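Type-2 ice-structuring protein (Brachyopsis rostratus, PDB 2ZIB) binds to ice crystals and inhibits their growth, protecting the blood of the fish from freezing in subzero sea water. Local coordinates at residues I48-L51 against E52-L55. Numbering follows the deposited sequence.
Sequences IHSL and EEQL
S50 OG is shared by the backbone N-H of E53, which donates to it over 3.0 Å in a nearly straight bond (164°), and by a water that also hydrogen-bonds to E52 OE1. The serine is the N-cap of helix 51-60, the second helix of this C-type lectin domain, and its hydroxyl caps an amide of the first turn. The serine's first torsion sets OG between its own N and carbonyl carbon, turned to the first turn. The regular pattern starts at the same residue: Q54 N donates to S50 O, and L55 N to L51 O at 2.8 Å.

From the first turn, E53 reaches back to H49, the residue before the cap. Its extended chain, leaving with CG opposite the carbonyl carbon, brings OE1 to H49 N at 2.8 Å, where the N-H is bent to 141° but meets the oxygen nearly along its C-O axis. The same oxygen lies at the edge of the H49 ring, close to its plane, while ring and carboxylate planes stand 62° apart. OE2 forms a salt bridge with R20, so the two carboxylate oxygens tie the loop and R20 to the helix start; the imidazole is held by D87 through ND1 and by S47 through NE2.

On the buried side, I48 packs with CG2 against the backbone of Q54 and with CD1 3.6 Å from Q54 OE1. The Q54 amide bonds W115 NE1 through OE1 and the D112 carbonyl through NE2. The exposed leucines pair one turn apart, L51 CD1 lying 3.9 Å from L55 CG.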
ATOM      1  N   ILE A  48       4.135  -3.603  -2.448  1.00  9.12           N
ATOM      2  CA  ILE A  48       5.327  -2.986  -3.011  1.00  9.59           C
ATOM      3  C   ILE A  48       6.474  -3.984  -3.001  1.00 10.36           C
ATOM      4  O   ILE A  48       6.776  -4.608  -1.971  1.00 11.26           O
ATOM      5  CB  ILE A  48       5.704  -1.737  -2.208  1.00  9.20           C
ATOM      6  CG1 ILE A  48       4.525  -0.751  -2.118  1.00  9.63           C
ATOM      7  CG2 ILE A  48       6.974  -1.092  -2.804  1.00 11.75           C
ATOM      8  CD1 ILE A  48       4.835   0.574  -1.443  1.00 11.09           C
ATOM      9  N   HIS A  49       7.093  -4.182  -4.168  1.00 11.24           N
ATOM     10  CA  HIS A  49       8.013  -5.325  -4.346  1.00 12.75           C
ATOM     11  C   HIS A  49       9.388  -4.936  -4.808  1.00 13.42           C
ATOM     12  O   HIS A  49      10.207  -5.814  -5.058  1.00 15.97           O
ATOM     13  CB  HIS A  49       7.391  -6.321  -5.333  1.00 13.01           C
ATOM     14  CG  HIS A  49       6.106  -6.864  -4.812  1.00 11.47           C
ATOM     15  ND1 HIS A  49       6.084  -7.806  -3.818  1.00 11.99           N
ATOM     16  CD2 HIS A  49       4.816  -6.498  -5.032  1.00 11.97           C
ATOM     17  CE1 HIS A  49       4.829  -8.019  -3.454  1.00 12.00           C
ATOM     18  NE2 HIS A  49       4.038  -7.250  -4.199  1.00 12.59           N
ATOM     19  N   SER A  50       9.655  -3.639  -4.890  1.00 13.52           N
ATOM     20  CA  SER A  50      10.981  -3.137  -5.297  1.00 14.42           C
ATOM     21  C   SER A  50      11.096  -1.694  -4.957  1.00 14.98           C
ATOM     22  O   SER A  50      10.087  -1.002  -4.770  1.00 14.27           O
ATOM     23  CB  SER A  50      11.207  -3.269  -6.814  1.00 16.42           C
ATOM     24  OG  SER A  50      10.300  -2.460  -7.508  1.00 17.72           O
ATOM     25  N   LEU A  51      12.331  -1.184  -4.970  1.00 15.29           N
ATOM     26  CA  LEU A  51      12.511   0.249  -4.829  1.00 15.17           C
ATOM     27  C   LEU A  51      11.900   0.970  -6.001  1.00 16.10           C
ATOM     28  O   LEU A  51      11.383   2.071  -5.840  1.00 14.90           O
ATOM     29  CB  LEU A  51      14.001   0.615  -4.688  1.00 16.01           C
ATOM     30  CG  LEU A  51      14.243   2.119  -4.458  1.00 17.93           C
ATOM     31  CD1 LEU A  51      13.613   2.790  -3.222  1.00 16.71           C
ATOM     32  CD2 LEU A  51      15.781   2.366  -4.444  1.00 21.33           C
ATOM     33  N   GLU A  52      11.930   0.351  -7.186  1.00 16.22           N
ATOM     34  CA  GLU A  52      11.250   0.971  -8.330  1.00 18.06           C
ATOM     35  C   GLU A  52       9.772   1.260  -8.064  1.00 16.15           C
ATOM     36  O   GLU A  52       9.278   2.357  -8.368  1.00 15.34           O
ATOM     37  CB  GLU A  52      11.383   0.040  -9.531  1.00 19.39           C
ATOM     38  CG  GLU A  52      10.891   0.553 -10.858  1.00 24.62           C
ATOM     39  CD  GLU A  52      11.487  -0.273 -11.986  1.00 30.40           C
ATOM     40  OE1 GLU A  52      11.200  -1.504 -12.069  1.00 34.09           O
ATOM     41  OE2 GLU A  52      12.283   0.281 -12.763  1.00 30.99           O
ATOM     42  N   GLU A  53       9.078   0.285  -7.498  1.00 14.34           N
ATOM     43  CA  GLU A  53       7.661   0.485  -7.133  1.00 14.07           C
ATOM     44  C   GLU A  53       7.502   1.500  -6.021  1.00 13.42           C
ATOM     45  O   GLU A  53       6.630   2.355  -6.100  1.00 12.40           O
ATOM     46  CB  GLU A  53       7.040  -0.859  -6.758  1.00 13.86           C
ATOM     47  CG  GLU A  53       6.665  -1.651  -7.994  1.00 14.18           C
ATOM     48  CD  GLU A  53       5.913  -2.916  -7.683  1.00 13.87           C
ATOM     49  OE1 GLU A  53       5.879  -3.358  -6.513  1.00 13.93           O
ATOM     50  OE2 GLU A  53       5.283  -3.482  -8.618  1.00 16.58           O
ATOM     51  N   GLN A  54       8.373   1.437  -5.016  1.00 12.36           N
ATOM     52  CA  GLN A  54       8.371   2.397  -3.906  1.00 13.01           C
ATOM     53  C   GLN A  54       8.426   3.799  -4.477  1.00 13.54           C
ATOM     54  O   GLN A  54       7.690   4.683  -4.070  1.00 12.40           O
ATOM     55  CB  GLN A  54       9.564   2.125  -2.976  1.00 12.31           C
ATOM     56  CG  GLN A  54       9.790   3.166  -1.871  1.00 11.91           C
ATOM     57  CD  GLN A  54       8.773   3.094  -0.722  1.00  9.71           C
ATOM     58  OE1 GLN A  54       7.968   2.150  -0.643  1.00 10.03           O
ATOM     59  NE2 GLN A  54       8.794   4.084   0.155  1.00 10.24           N
ATOM     60  N   LEU A  55       9.381   4.029  -5.389  1.00 13.87           N
ATOM     61  CA  LEU A  55       9.573   5.361  -5.924  1.00 13.08           C
ATOM     62  C   LEU A  55       8.427   5.780  -6.849  1.00 13.84           C
ATOM     63  O   LEU A  55       8.027   6.945  -6.859  1.00 14.05           O
ATOM     64  CB  LEU A  55      10.929   5.439  -6.667  1.00 15.10           C
ATOM     65  CG  LEU A  55      12.183   5.299  -5.779  1.00 13.95           C
ATOM     66  CD1 LEU A  55      13.454   5.225  -6.701  1.00 15.41           C
ATOM     67  CD2 LEU A  55      12.282   6.458  -4.724  1.00 17.32           C
TER
HETATM   68  O   HOH W   1       9.334  -3.205 -10.194  1.00 38.78           O